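Local coordinates for Ice-binding protein isoform1a (Antarctomyces psychrotrophicus, PDB 7BWX) that probably binds to ice crystals, apparently at their prism planes, as an antifreeze protein built as a right-handed beta-solenoid, at residues 136-144 with 163-171; 82-93 with 100-111. The protein carries 1 engineered substitution. One frame throughout, in Å; residues are numbered along the deposited sequence.

Contact 1: residues 136-144 with 163-171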
ATOM      1  N   THR A 136      -7.129   1.872   8.749  1.00 15.52           N
ATOM      2  CA  THR A 136      -7.851   0.580   8.774  1.00 15.88           C
ATOM      3  C   THR A 136      -7.936   0.160  10.228  1.00 16.01           C
ATOM      4  O   THR A 136      -6.978   0.392  11.015  1.00 16.29           O
ATOM      5  CB  THR A 136      -7.225  -0.409   7.798  1.00 15.88           C
ATOM      6  OG1 THR A 136      -5.997  -0.926   8.335  1.00 15.85           O
ATOM      7  CG2 THR A 136      -7.030   0.206   6.432  1.00 16.38           C
ATOM      8  N   TYR A 137      -9.079  -0.424  10.608  1.00 16.60           N
ATOM      9  CA  TYR A 137      -9.337  -0.807  12.018  1.00 17.75           C
ATOM     10  C   TYR A 137      -8.858  -2.241  12.250  1.00 16.74           C
ATOM     11  O   TYR A 137      -8.566  -2.971  11.299  1.00 17.18           O
ATOM     12  CB  TYR A 137     -10.798  -0.482  12.369  1.00 21.26           C
ATOM     13  CG  TYR A 137     -10.976   1.018  12.435  1.00 26.63           C
ATOM     14  CD1 TYR A 137     -10.397   1.741  13.482  1.00 35.92           C
ATOM     15  CD2 TYR A 137     -11.476   1.734  11.364  1.00 27.08           C
ATOM     16  CE1 TYR A 137     -10.450   3.127  13.536  1.00 40.21           C
ATOM     17  CE2 TYR A 137     -11.606   3.108  11.427  1.00 31.82           C
ATOM     18  CZ  TYR A 137     -11.070   3.813  12.501  1.00 42.58           C
ATOM     19  OH  TYR A 137     -11.107   5.181  12.544  1.00 45.52           O
ATOM     20  N   ALA A 138      -8.782  -2.595  13.520  1.00 16.62           N
ATOM     21  CA  ALA A 138      -8.350  -3.914  14.008  1.00 17.91           C
ATOM     22  C   ALA A 138      -9.196  -4.968  13.294  1.00 17.05           C
ATOM     23  O   ALA A 138     -10.446  -4.786  13.137  1.00 17.48           O
ATOM     24  CB  ALA A 138      -8.421  -3.987  15.523  1.00 18.75           C
ATOM     25  N   SER A 139      -8.527  -5.964  12.748  1.00 16.77           N
ATOM     26  CA  SER A 139      -9.157  -7.151  12.117  1.00 17.81           C
ATOM     27  C   SER A 139      -9.998  -6.742  10.923  1.00 18.11           C
ATOM     28  O   SER A 139     -10.773  -7.561  10.440  1.00 17.61           O
ATOM     29  CB  SER A 139      -9.955  -7.935  13.131  1.00 18.75           C
ATOM     30  OG  SER A 139      -9.083  -8.531  14.082  1.00 17.43           O
ATOM     31  N   SER A 140      -9.755  -5.569  10.346  1.00 16.38           N
ATOM     32  CA  SER A 140     -10.396  -5.212   9.070  1.00 14.37           C
ATOM     33  C   SER A 140      -9.767  -6.044   7.950  1.00 14.62           C
ATOM     34  O   SER A 140      -8.619  -6.501   8.103  1.00 15.95           O
ATOM     35  CB  SER A 140     -10.332  -3.699   8.802  1.00 15.38           C
ATOM     36  OG  SER A 140      -8.986  -3.267   8.607  1.00 14.78           O
ATOM     37  N   SER A 141     -10.450  -6.194   6.833  1.00 14.99           N
ATOM     38  CA  SER A 141      -9.925  -6.971   5.700  1.00 15.76           C
ATOM     39  C   SER A 141     -10.415  -6.458   4.375  1.00 15.63           C
ATOM     40  O   SER A 141     -11.568  -6.023   4.236  1.00 17.45           O
ATOM     41  CB  SER A 141     -10.282  -8.422   5.860  1.00 17.01           C
ATOM     42  OG  SER A 141      -9.456  -9.207   5.031  1.00 15.13           O
ATOM     43  N   ILE A 142      -9.558  -6.591   3.408  1.00 15.15           N
ATOM     44  CA  ILE A 142      -9.879  -6.347   1.991  1.00 16.64           C
ATOM     45  C   ILE A 142      -9.827  -7.688   1.279  1.00 17.84           C
ATOM     46  O   ILE A 142      -8.818  -8.386   1.401  1.00 17.62           O
ATOM     47  CB  ILE A 142      -8.897  -5.318   1.403  1.00 17.93           C
ATOM     48  CG1 ILE A 142      -9.050  -3.982   2.127  1.00 20.28           C
ATOM     49  CG2 ILE A 142      -9.102  -5.178  -0.107  1.00 19.36           C
ATOM     50  CD1 ILE A 142      -7.856  -3.065   2.033  1.00 21.85           C
ATOM     51  N   ILE A 143     -10.856  -8.015   0.532  1.00 16.94           N
ATOM     52  CA  ILE A 143     -10.938  -9.305  -0.197  1.00 19.49           C
ATOM     53  C   ILE A 143     -11.178  -9.041  -1.682  1.00 19.29           C
ATOM     54  O   ILE A 143     -11.706  -7.943  -2.079  1.00 18.02           O
ATOM     55  CB  ILE A 143     -12.025 -10.203   0.424  1.00 20.50           C
ATOM     56  CG1 ILE A 143     -13.435  -9.651   0.256  1.00 20.76           C
ATOM     57  CG2 ILE A 143     -11.719 -10.490   1.880  1.00 22.19           C
ATOM     58  CD1 ILE A 143     -14.496 -10.609   0.775  1.00 24.04           C
ATOM     59  N   LEU A 144     -10.779 -10.011  -2.467  1.00 17.52           N
ATOM     60  CA  LEU A 144     -10.854  -9.974  -3.931  1.00 19.42           C
ATOM     61  C   LEU A 144     -11.891 -10.995  -4.403  1.00 22.54           C
ATOM     62  O   LEU A 144     -11.751 -12.151  -4.005  1.00 20.50           O
ATOM     63  CB  LEU A 144      -9.482 -10.359  -4.472  1.00 20.71           C
ATOM     64  CG  LEU A 144      -8.302  -9.555  -3.922  1.00 20.07           C
ATOM     65  CD1 LEU A 144      -7.001 -10.147  -4.431  1.00 21.52           C
ATOM     66  CD2 LEU A 144      -8.437  -8.074  -4.251  1.00 21.25           C
ATOM     67  N   LEU A 163      -2.333   1.169   9.339  1.00 13.91           N
ATOM     68  CA  LEU A 163      -2.991  -0.138   9.100  1.00 16.05           C
ATOM     69  C   LEU A 163      -3.219  -0.784  10.478  1.00 15.09           C
ATOM     70  O   LEU A 163      -2.262  -0.951  11.267  1.00 15.44           O
ATOM     71  CB  LEU A 163      -2.151  -0.977   8.137  1.00 15.54           C
ATOM     72  CG  LEU A 163      -1.735  -0.273   6.846  1.00 14.92           C
ATOM     73  CD1 LEU A 163      -0.991  -1.228   5.953  1.00 16.29           C
ATOM     74  CD2 LEU A 163      -2.956   0.314   6.140  1.00 16.07           C
ATOM     75  N   GLY A 164      -4.460  -1.145  10.786  1.00 14.96           N
ATOM     76  CA  GLY A 164      -4.781  -1.515  12.182  1.00 14.27           C
ATOM     77  C   GLY A 164      -4.243  -2.886  12.588  1.00 13.90           C
ATOM     78  O   GLY A 164      -3.840  -3.688  11.698  1.00 15.05           O
ATOM     79  N   THR A 165      -4.266  -3.180  13.883  1.00 14.26           N
ATOM     80  CA  THR A 165      -3.732  -4.451  14.446  1.00 16.14           C
ATOM     81  C   THR A 165      -4.510  -5.637  13.869  1.00 15.34           C
ATOM     82  O   THR A 165      -5.761  -5.588  13.792  1.00 13.49           O
ATOM     83  CB  THR A 165      -3.762  -4.460  15.979  1.00 18.18           C
ATOM     84  OG1 THR A 165      -5.124  -4.227  16.340  1.00 20.03           O
ATOM     85  CG2 THR A 165      -2.892  -3.376  16.589  1.00 19.21           C
ATOM     86  N   TYR A 166      -3.778  -6.586  13.293  1.00 15.05           N
ATOM     87  CA  TYR A 166      -4.322  -7.856  12.765  1.00 17.27           C
ATOM     88  C   TYR A 166      -5.187  -7.610  11.547  1.00 18.09           C
ATOM     89  O   TYR A 166      -5.862  -8.561  11.113  1.00 18.19           O
ATOM     90  CB  TYR A 166      -4.983  -8.609  13.928  1.00 19.17           C
ATOM     91  CG  TYR A 166      -3.929  -9.066  14.885  1.00 22.09           C
ATOM     92  CD1 TYR A 166      -3.041 -10.030  14.453  1.00 28.11           C
ATOM     93  CD2 TYR A 166      -3.731  -8.474  16.120  1.00 28.38           C
ATOM     94  CE1 TYR A 166      -2.020 -10.486  15.265  1.00 34.22           C
ATOM     95  CE2 TYR A 166      -2.697  -8.903  16.947  1.00 29.46           C
ATOM     96  CZ  TYR A 166      -1.848  -9.908  16.504  1.00 31.53           C
ATOM     97  OH  TYR A 166      -0.783 -10.401  17.209  1.00 44.24           O
ATOM     98  N   SER A 167      -5.115  -6.412  10.945  1.00 16.10           N
ATOM     99  CA  SER A 167      -5.839  -6.097   9.702  1.00 15.09           C
ATOM    100  C   SER A 167      -5.183  -6.802   8.523  1.00 14.54           C
ATOM    101  O   SER A 167      -4.026  -7.247   8.638  1.00 14.32           O
ATOM    102  CB  SER A 167      -5.881  -4.597   9.438  1.00 16.66           C
ATOM    103  OG  SER A 167      -4.570  -4.094   9.220  1.00 15.05           O
ATOM    104  N   HIS A 168      -5.899  -6.886   7.422  1.00 12.67           N
ATOM    105  CA  HIS A 168      -5.405  -7.462   6.170  1.00 12.77           C
ATOM    106  C   HIS A 168      -5.722  -6.521   5.024  1.00 13.70           C
ATOM    107  O   HIS A 168      -6.863  -6.092   4.892  1.00 14.18           O
ATOM    108  CB  HIS A 168      -5.977  -8.857   5.913  1.00 13.02           C
ATOM    109  CG  HIS A 168      -5.463  -9.421   4.642  1.00 13.27           C
ATOM    110  ND1 HIS A 168      -4.146  -9.821   4.525  1.00 13.78           N
ATOM    111  CD2 HIS A 168      -6.014  -9.532   3.406  1.00 14.32           C
ATOM    112  CE1 HIS A 168      -3.930 -10.215   3.279  1.00 13.29           C
ATOM    113  NE2 HIS A 168      -5.072 -10.079   2.577  1.00 13.79           N
ATOM    114  N   LEU A 169      -4.708  -6.211   4.214  1.00 14.22           N
ATOM    115  CA  LEU A 169      -4.872  -5.324   3.045  1.00 14.44           C
ATOM    116  C   LEU A 169      -4.361  -6.042   1.809  1.00 13.82           C
ATOM    117  O   LEU A 169      -3.391  -6.855   1.891  1.00 13.46           O
ATOM    118  CB  LEU A 169      -4.146  -4.004   3.296  1.00 15.89           C
ATOM    119  CG  LEU A 169      -4.203  -2.976   2.170  1.00 17.50           C
ATOM    120  CD1 LEU A 169      -4.250  -1.564   2.716  1.00 18.55           C
ATOM    121  CD2 LEU A 169      -2.977  -3.114   1.260  1.00 18.49           C
ATOM    122  N   GLU A 170      -5.061  -5.792   0.720  1.00 12.98           N
ATOM    123  CA  GLU A 170      -4.665  -6.190  -0.624  1.00 13.66           C
ATOM    124  C   GLU A 170      -4.369  -4.874  -1.351  1.00 14.54           C
ATOM    125  O   GLU A 170      -5.207  -3.948  -1.303  1.00 15.43           O
ATOM    126  CB  GLU A 170      -5.772  -7.000  -1.313  1.00 14.80           C
ATOM    127  CG  GLU A 170      -6.147  -8.300  -0.566  1.00 15.22           C
ATOM    128  CD  GLU A 170      -5.285  -9.501  -0.891  1.00 16.65           C
ATOM    129  OE1 GLU A 170      -4.613  -9.465  -1.949  1.00 20.84           O
ATOM    130  OE2 GLU A 170      -5.279 -10.486  -0.118  1.00 19.14           O
ATOM    131  N   GLY A 171      -3.230  -4.826  -2.014  1.00 12.40           N
ATOM    132  CA  GLY A 171      -2.929  -3.736  -2.936  1.00 14.19           C
ATOM    133  C   GLY A 171      -1.647  -2.973  -2.611  1.00 14.76           C
ATOM    134  O   GLY A 171      -0.977  -3.287  -1.628  1.00 14.32           O
TER
HETATM  135  O   HOH W   1      -5.189  -2.661   6.450  1.00 15.41           O
HETATM  136  O   HOH W   2      -7.702  -3.686   6.097  1.00 16.53           O
HETATM  137  O   HOH W   3      -7.789 -10.929   0.859  1.00 16.92           O

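Contact 2: residues 82-93 with 100-111. With SO4 (sulfate ion), chain G; SO4 (sulfate ion), chain H.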
ATOM      1  N   ALA A  82     -11.406  10.897 -11.708  1.00 21.42           N
ATOM      2  CA  ALA A  82     -12.219   9.959 -10.910  1.00 23.52           C
ATOM      3  C   ALA A  82     -13.360   9.447 -11.796  1.00 28.05           C
ATOM      4  O   ALA A  82     -13.793  10.191 -12.691  1.00 25.57           O
ATOM      5  CB  ALA A  82     -12.701  10.612  -9.646  1.00 24.20           C
ATOM      6  N   THR A  83     -13.696   8.166 -11.683  1.00 24.71           N
ATOM      7  CA  THR A  83     -14.896   7.578 -12.305  1.00 25.42           C
ATOM      8  C   THR A  83     -16.009   7.577 -11.269  1.00 27.93           C
ATOM      9  O   THR A  83     -17.151   7.505 -11.693  1.00 26.92           O
ATOM     10  CB  THR A  83     -14.635   6.169 -12.837  1.00 26.22           C
ATOM     11  OG1 THR A  83     -14.295   5.325 -11.730  1.00 22.60           O
ATOM     12  CG2 THR A  83     -13.569   6.182 -13.909  1.00 26.83           C
ATOM     13  N   VAL A  84     -15.687   7.606  -9.973  1.00 25.03           N
ATOM     14  CA  VAL A  84     -16.688   7.667  -8.878  1.00 24.17           C
ATOM     15  C   VAL A  84     -16.245   8.726  -7.884  1.00 25.20           C
ATOM     16  O   VAL A  84     -15.155   8.572  -7.249  1.00 23.15           O
ATOM     17  CB  VAL A  84     -16.857   6.312  -8.172  1.00 25.05           C
ATOM     18  CG1 VAL A  84     -17.858   6.397  -7.041  1.00 26.05           C
ATOM     19  CG2 VAL A  84     -17.198   5.181  -9.129  1.00 27.06           C
ATOM     20  N   ASP A  85     -17.070   9.742  -7.688  1.00 23.38           N
ATOM     21  CA  ASP A  85     -16.801  10.801  -6.703  1.00 25.33           C
ATOM     22  C   ASP A  85     -17.521  10.446  -5.407  1.00 27.25           C
ATOM     23  O   ASP A  85     -18.752  10.486  -5.424  1.00 27.97           O
ATOM     24  CB  ASP A  85     -17.219  12.154  -7.275  1.00 32.25           C
ATOM     25  CG  ASP A  85     -16.962  13.335  -6.360  1.00 36.63           C
ATOM     26  OD1 ASP A  85     -16.441  13.142  -5.254  1.00 35.46           O
ATOM     27  OD2 ASP A  85     -17.300  14.451  -6.775  1.00 45.80           O
ATOM     28  N   GLN A  86     -16.781  10.143  -4.330  1.00 21.92           N
ATOM     29  CA  GLN A  86     -17.331   9.703  -3.026  1.00 22.65           C
ATOM     30  C   GLN A  86     -17.357  10.914  -2.123  1.00 22.77           C
ATOM     31  O   GLN A  86     -17.819  10.797  -0.982  1.00 23.89           O
ATOM     32  CB  GLN A  86     -16.547   8.537  -2.419  1.00 23.02           C
ATOM     33  CG  GLN A  86     -16.429   7.313  -3.295  1.00 23.55           C
ATOM     34  CD  GLN A  86     -17.704   6.511  -3.398  1.00 30.32           C
ATOM     35  OE1 GLN A  86     -18.739   7.067  -3.764  1.00 28.00           O
ATOM     36  NE2 GLN A  86     -17.609   5.199  -3.178  1.00 24.48           N
ATOM     37  N   ALA A  87     -16.888  12.058  -2.630  1.00 26.08           N
ATOM     38  CA  ALA A  87     -16.903  13.335  -1.894  1.00 24.53           C
ATOM     39  C   ALA A  87     -16.497  13.106  -0.427  1.00 24.64           C
ATOM     40  O   ALA A  87     -15.376  12.644  -0.216  1.00 24.22           O
ATOM     41  CB  ALA A  87     -18.258  13.985  -2.080  1.00 27.20           C
ATOM     42  N   GLY A  88     -17.304  13.479   0.570  1.00 21.59           N
ATOM     43  CA  GLY A  88     -16.917  13.466   1.993  1.00 22.51           C
ATOM     44  C   GLY A  88     -17.180  12.105   2.665  1.00 21.19           C
ATOM     45  O   GLY A  88     -17.119  12.050   3.917  1.00 23.42           O
ATOM     46  N   THR A  89     -17.515  11.038   1.919  1.00 21.90           N
ATOM     47  CA  THR A  89     -17.710   9.665   2.518  1.00 22.52           C
ATOM     48  C   THR A  89     -16.494   9.291   3.375  1.00 21.39           C
ATOM     49  O   THR A  89     -15.389   9.398   2.883  1.00 20.06           O
ATOM     50  CB  THR A  89     -17.877   8.582   1.454  1.00 25.25           C
ATOM     51  OG1 THR A  89     -18.981   8.989   0.647  1.00 25.48           O
ATOM     52  CG2 THR A  89     -18.091   7.192   2.018  1.00 24.34           C
ATOM     53  N   ALA A  90     -16.705   8.934   4.627  1.00 19.69           N
ATOM     54  CA  ALA A  90     -15.645   8.661   5.618  1.00 21.91           C
ATOM     55  C   ALA A  90     -15.412   7.138   5.751  1.00 21.32           C
ATOM     56  O   ALA A  90     -14.414   6.754   6.331  1.00 22.49           O
ATOM     57  CB  ALA A  90     -16.027   9.286   6.937  1.00 21.37           C
ATOM     58  N   THR A  91     -16.297   6.271   5.270  1.00 21.81           N
ATOM     59  CA  THR A  91     -16.173   4.812   5.526  1.00 23.13           C
ATOM     60  C   THR A  91     -16.035   4.023   4.221  1.00 22.76           C
ATOM     61  O   THR A  91     -16.717   4.309   3.212  1.00 24.20           O
ATOM     62  CB  THR A  91     -17.351   4.256   6.342  1.00 27.04           C
ATOM     63  OG1 THR A  91     -18.492   4.468   5.511  1.00 28.14           O
ATOM     64  CG2 THR A  91     -17.510   4.891   7.703  1.00 29.23           C
ATOM     65  N   LEU A  92     -15.176   3.005   4.253  1.00 21.65           N
ATOM     66  CA  LEU A  92     -14.931   2.073   3.131  1.00 21.20           C
ATOM     67  C   LEU A  92     -15.565   0.717   3.419  1.00 21.38           C
ATOM     68  O   LEU A  92     -15.877   0.011   2.455  1.00 24.25           O
ATOM     69  CB  LEU A  92     -13.422   1.906   2.961  1.00 24.03           C
ATOM     70  CG  LEU A  92     -12.676   3.142   2.472  1.00 25.02           C
ATOM     71  CD1 LEU A  92     -11.169   2.936   2.573  1.00 27.23           C
ATOM     72  CD2 LEU A  92     -13.029   3.434   1.031  1.00 29.45           C
ATOM     73  N   GLY A  93     -15.724   0.364   4.679  1.00 22.20           N
ATOM     74  CA  GLY A  93     -16.129  -0.985   5.095  1.00 26.70           C
ATOM     75  C   GLY A  93     -17.570  -1.261   4.728  1.00 29.96           C
ATOM     76  O   GLY A  93     -18.345  -0.292   4.682  1.00 27.57           O
ATOM     77  N   GLY A 100     -12.528   1.044 -10.742  1.00 20.89           N
ATOM     78  CA  GLY A 100     -12.747   2.491 -10.916  1.00 21.04           C
ATOM     79  C   GLY A 100     -11.637   3.304 -10.274  1.00 20.09           C
ATOM     80  O   GLY A 100     -10.758   2.722  -9.618  1.00 17.55           O
ATOM     81  N   VAL A 101     -11.686   4.609 -10.499  1.00 19.95           N
ATOM     82  CA  VAL A 101     -10.901   5.638  -9.785  1.00 18.99           C
ATOM     83  C   VAL A 101     -11.883   6.301  -8.841  1.00 19.01           C
ATOM     84  O   VAL A 101     -12.816   7.031  -9.316  1.00 20.71           O
ATOM     85  CB  VAL A 101     -10.239   6.588 -10.802  1.00 18.26           C
ATOM     86  CG1 VAL A 101      -9.312   7.606 -10.141  1.00 19.22           C
ATOM     87  CG2 VAL A 101      -9.505   5.787 -11.855  1.00 18.96           C
ATOM     88  N   TYR A 102     -11.733   6.039  -7.554  1.00 17.51           N
ATOM     89  CA  TYR A 102     -12.658   6.497  -6.492  1.00 19.19           C
ATOM     90  C   TYR A 102     -12.010   7.673  -5.768  1.00 21.82           C
ATOM     91  O   TYR A 102     -10.895   7.506  -5.175  1.00 19.08           O
ATOM     92  CB  TYR A 102     -12.923   5.361  -5.503  1.00 20.35           C
ATOM     93  CG  TYR A 102     -13.718   4.226  -6.093  1.00 21.28           C
ATOM     94  CD1 TYR A 102     -13.144   3.257  -6.881  1.00 21.84           C
ATOM     95  CD2 TYR A 102     -15.078   4.119  -5.845  1.00 23.82           C
ATOM     96  CE1 TYR A 102     -13.888   2.214  -7.416  1.00 22.23           C
ATOM     97  CE2 TYR A 102     -15.854   3.139  -6.434  1.00 22.63           C
ATOM     98  CZ  TYR A 102     -15.255   2.168  -7.197  1.00 25.02           C
ATOM     99  OH  TYR A 102     -16.032   1.194  -7.760  1.00 25.37           O
ATOM    100  N   LYS A 103     -12.663   8.830  -5.815  1.00 20.27           N
ATOM    101  CA  LYS A 103     -12.174  10.069  -5.171  1.00 21.08           C
ATOM    102  C   LYS A 103     -12.816  10.227  -3.809  1.00 19.53           C
ATOM    103  O   LYS A 103     -14.086  10.339  -3.706  1.00 19.94           O
ATOM    104  CB  LYS A 103     -12.427  11.261  -6.102  1.00 24.80           C
ATOM    105  CG  LYS A 103     -12.149  12.637  -5.517  1.00 31.77           C
ATOM    106  CD  LYS A 103     -12.165  13.746  -6.579  1.00 38.55           C
ATOM    107  CE  LYS A 103     -13.531  14.337  -6.821  1.00 47.43           C
ATOM    108  NZ  LYS A 103     -14.016  15.083  -5.628  1.00 51.00           N
ATOM    109  N   TYR A 104     -11.990  10.342  -2.781  1.00 17.28           N
ATOM    110  CA  TYR A 104     -12.400  10.673  -1.409  1.00 17.24           C
ATOM    111  C   TYR A 104     -11.731  11.971  -0.987  1.00 19.93           C
ATOM    112  O   TYR A 104     -10.450  12.030  -0.962  1.00 19.71           O
ATOM    113  CB  TYR A 104     -12.056   9.539  -0.444  1.00 18.70           C
ATOM    114  CG  TYR A 104     -12.861   8.276  -0.657  1.00 19.33           C
ATOM    115  CD1 TYR A 104     -12.529   7.364  -1.640  1.00 18.92           C
ATOM    116  CD2 TYR A 104     -13.957   7.997   0.135  1.00 19.81           C
ATOM    117  CE1 TYR A 104     -13.258   6.204  -1.853  1.00 20.69           C
ATOM    118  CE2 TYR A 104     -14.691   6.832  -0.045  1.00 21.11           C
ATOM    119  CZ  TYR A 104     -14.355   5.943  -1.049  1.00 21.27           C
ATOM    120  OH  TYR A 104     -15.080   4.797  -1.187  1.00 20.56           O
ATOM    121  N   ASP A 105     -12.527  12.957  -0.557  1.00 19.56           N
ATOM    122  CA  ASP A 105     -12.001  14.303  -0.243  1.00 22.56           C
ATOM    123  C   ASP A 105     -11.509  14.403   1.183  1.00 21.88           C
ATOM    124  O   ASP A 105     -10.857  15.395   1.489  1.00 21.64           O
ATOM    125  CB  ASP A 105     -13.057  15.388  -0.402  1.00 26.98           C
ATOM    126  CG  ASP A 105     -13.694  15.401  -1.763  1.00 32.49           C
ATOM    127  OD1 ASP A 105     -12.980  15.121  -2.755  1.00 34.20           O
ATOM    128  OD2 ASP A 105     -14.917  15.722  -1.811  1.00 42.11           O
ATOM    129  N   SER A 106     -11.820  13.469   2.069  1.00 19.79           N
ATOM    130  CA  SER A 106     -11.403  13.646   3.469  1.00 22.60           C
ATOM    131  C   SER A 106     -10.908  12.306   4.051  1.00 18.14           C
ATOM    132  O   SER A 106     -10.810  11.346   3.286  1.00 18.96           O
ATOM    133  CB  SER A 106     -12.561  14.303   4.197  1.00 30.36           C
ATOM    134  OG  SER A 106     -13.659  13.412   4.264  1.00 39.03           O
ATOM    135  N   ALA A 107     -10.623  12.284   5.333  1.00 18.67           N
ATOM    136  CA  ALA A 107     -10.088  11.135   6.075  1.00 19.18           C
ATOM    137  C   ALA A 107     -11.041   9.949   5.903  1.00 20.77           C
ATOM    138  O   ALA A 107     -12.283  10.145   5.984  1.00 19.63           O
ATOM    139  CB  ALA A 107      -9.894  11.501   7.511  1.00 20.56           C
ATOM    140  N   VAL A 108     -10.498   8.783   5.555  1.00 17.61           N
ATOM    141  CA  VAL A 108     -11.318   7.556   5.383  1.00 19.91           C
ATOM    142  C   VAL A 108     -10.828   6.489   6.344  1.00 19.61           C
ATOM    143  O   VAL A 108      -9.614   6.423   6.659  1.00 17.54           O
ATOM    144  CB  VAL A 108     -11.340   7.034   3.941  1.00 22.89           C
ATOM    145  CG1 VAL A 108     -11.800   8.094   2.961  1.00 25.14           C
ATOM    146  CG2 VAL A 108      -9.997   6.493   3.522  1.00 28.10           C
ATOM    147  N   GLY A 109     -11.778   5.673   6.774  1.00 20.40           N
ATOM    148  CA  GLY A 109     -11.586   4.520   7.654  1.00 18.96           C
ATOM    149  C   GLY A 109     -12.124   3.284   6.997  1.00 18.62           C
ATOM    150  O   GLY A 109     -13.066   3.384   6.200  1.00 18.47           O
ATOM    151  N   LEU A 110     -11.547   2.138   7.340  1.00 20.16           N
ATOM    152  CA  LEU A 110     -12.032   0.813   6.906  1.00 20.55           C
ATOM    153  C   LEU A 110     -12.197  -0.027   8.161  1.00 20.81           C
ATOM    154  O   LEU A 110     -11.215  -0.471   8.752  1.00 19.97           O
ATOM    155  CB  LEU A 110     -11.080   0.202   5.889  1.00 22.08           C
ATOM    156  CG  LEU A 110     -11.236  -1.291   5.571  1.00 26.05           C
ATOM    157  CD1 LEU A 110     -12.673  -1.684   5.370  1.00 26.21           C
ATOM    158  CD2 LEU A 110     -10.414  -1.573   4.319  1.00 28.42           C
ATOM    159  N   ASP A 111     -13.450  -0.176   8.568  1.00 21.48           N
ATOM    160  CA  ASP A 111     -13.875  -1.048   9.674  1.00 23.02           C
ATOM    161  C   ASP A 111     -14.741  -2.129   9.034  1.00 24.22           C
ATOM    162  O   ASP A 111     -15.670  -1.773   8.308  1.00 26.27           O
ATOM    163  CB  ASP A 111     -14.613  -0.199  10.702  1.00 26.11           C
ATOM    164  CG  ASP A 111     -14.899  -0.923  11.994  1.00 31.16           C
ATOM    165  OD1 ASP A 111     -14.212  -1.926  12.295  1.00 29.66           O
ATOM    166  OD2 ASP A 111     -15.742  -0.421  12.720  1.00 36.60           O
TER
HETATM  167  S   SO4 G 301     -20.025   7.929   5.761  1.00 57.33           S
HETATM  168  O1  SO4 G 301     -19.441   9.263   5.696  1.00 49.14           O
HETATM  169  O2  SO4 G 301     -20.189   7.569   7.143  1.00 56.64           O
HETATM  170  O3  SO4 G 301     -19.174   6.959   5.102  1.00 57.03           O
HETATM  171  O4  SO4 G 301     -21.297   7.921   5.077  1.00 68.67           O
HETATM  172  S   SO4 H 302      -9.437  15.408   7.192  1.00 55.85           S
HETATM  173  O1  SO4 H 302      -8.167  14.674   7.067  1.00 42.72           O
HETATM  174  O2  SO4 H 302      -9.872  15.362   8.566  1.00 56.61           O
HETATM  175  O3  SO4 H 302      -9.220  16.782   6.771  1.00 61.84           O
HETATM  176  O4  SO4 H 302     -10.506  14.827   6.369  1.00 45.84           O
HETATM  177  O   HOH W   4     -14.020  11.534   1.939  1.00 21.64           O
HETATM  178  O   HOH W   5     -16.954   4.272   0.458  1.00 19.36           O
HETATM  179  O   HOH W   6     -15.482   1.472   7.343  1.00 19.61           O

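Contact 1: residues 136-144 with 163-171
The imidazole of H168 meets residues 136-144 with its rim: S141 OG and I142 O both lie at the edge of the ring, near its plane, I142 O being 3.6 Å from H168 CD2. Also at the edge and in plane is E170 OE2, which accepts from H168 NE2 at 2.7 Å along a nearly straight line (169°), though the nitrogen stands above the carboxylate plane. This His-carboxylate bond fixes the rotation of the ring, whose ND1 is taken up by T186 of the next coil. A bend at the second torsion of E170 (chi2 -85°) turns its carboxylate back towards H168; E170 CG lies 3.3 Å from I142 O, and these two side chains run in opposite directions. A water joins E170 OE2 to I142 O, and L144 CD1 lies 3.5 Å from E170 OE1.

Like positions stack from coil to coil in a beta-solenoid, and here the equivalent corners are two type II turns, Y137 to S140 and G164 to S167. In each, the last serine folds its hydroxyl back onto the carbonyl that its own backbone N also reaches. The turns are linked by S139 N to T165 O, 3.0 Å. Inside, T136 OG1 accepts from G164 N at 2.9 Å, and a water bridges it to S167 OG. I142 and L169 run alongside each other in one direction, with I142 CD1 3.7 Å from L169 CG.

Contact 2: residues 82-93 with 100-111
Parallel bridges pair V84 with Y102 and D85 with K103, and after a type II' turn from Q86 to T89 the backbones meet again where T91 bridges G109. V101 O is gripped by two amides, T83 N and V84 N, while T83 OG1 accepts from V101 N at 3.0 Å.

Q86 lies alongside Y104 and puts its CB over one face of the ring, 3.6 Å from the centroid, a CH-pi contact. Its chain then bends (chi2 -74°), bringing NE2 to Y104 OH at 3.2 Å; the phenol oxygen sits somewhat out of the amide plane. T89 O meets the edge of the same ring, and L92 comes across its phenol end, CD2 being 3.5 Å from Y104 CZ. The other methyl, L92 CD1, packs on V108 CG2. V84 runs beside Y102, with V84 CG2 3.6 Å from Y102 CE2, while Y102 OH bonds to V98 O and its ring stacks with F97.

On the other face of the strands, K103 NZ forms salt bridges to D85 OD1 (3.1 Å), from above the carboxylate plane, and to D105 OD1, on its syn lone pair. A87 N approaches D85 OD1 from the opposite face, closing an Asx turn. One ammonium between two carboxylates probably eases their mutual repulsion.

Sulfates, probably from the crystallisation liquor, sit on A90 and T91 and on A107. A short parallel strand pair, a corner and a further bridge, one coil over the next, mark the stacked coils of a right-handed beta-helix, as the ice-binding protein family builds them.

Overall arrangement
Along the chain both segments of contact 2 come before those of contact 1, and their centres lie about 16 Å apart. They nevertheless touch: Y137 N approaches L110 O at 2.8 Å, a probable hydrogen bond, and I142 rests on L110. Residues 100-111 and 136-144 are therefore neighbours in the stack, and the four segments illustrate the same principle of coil laid on coil. One shared parallel sheet runs through both, with strand 134-136 between strands 108-110 and 161-163. Strand 108-110 is outermost in that sheet within the chain, so contact 2 lies toward one end of the solenoid and contact 1 farther in. Such repetition builds regular faces, of the kind that probably meets ice.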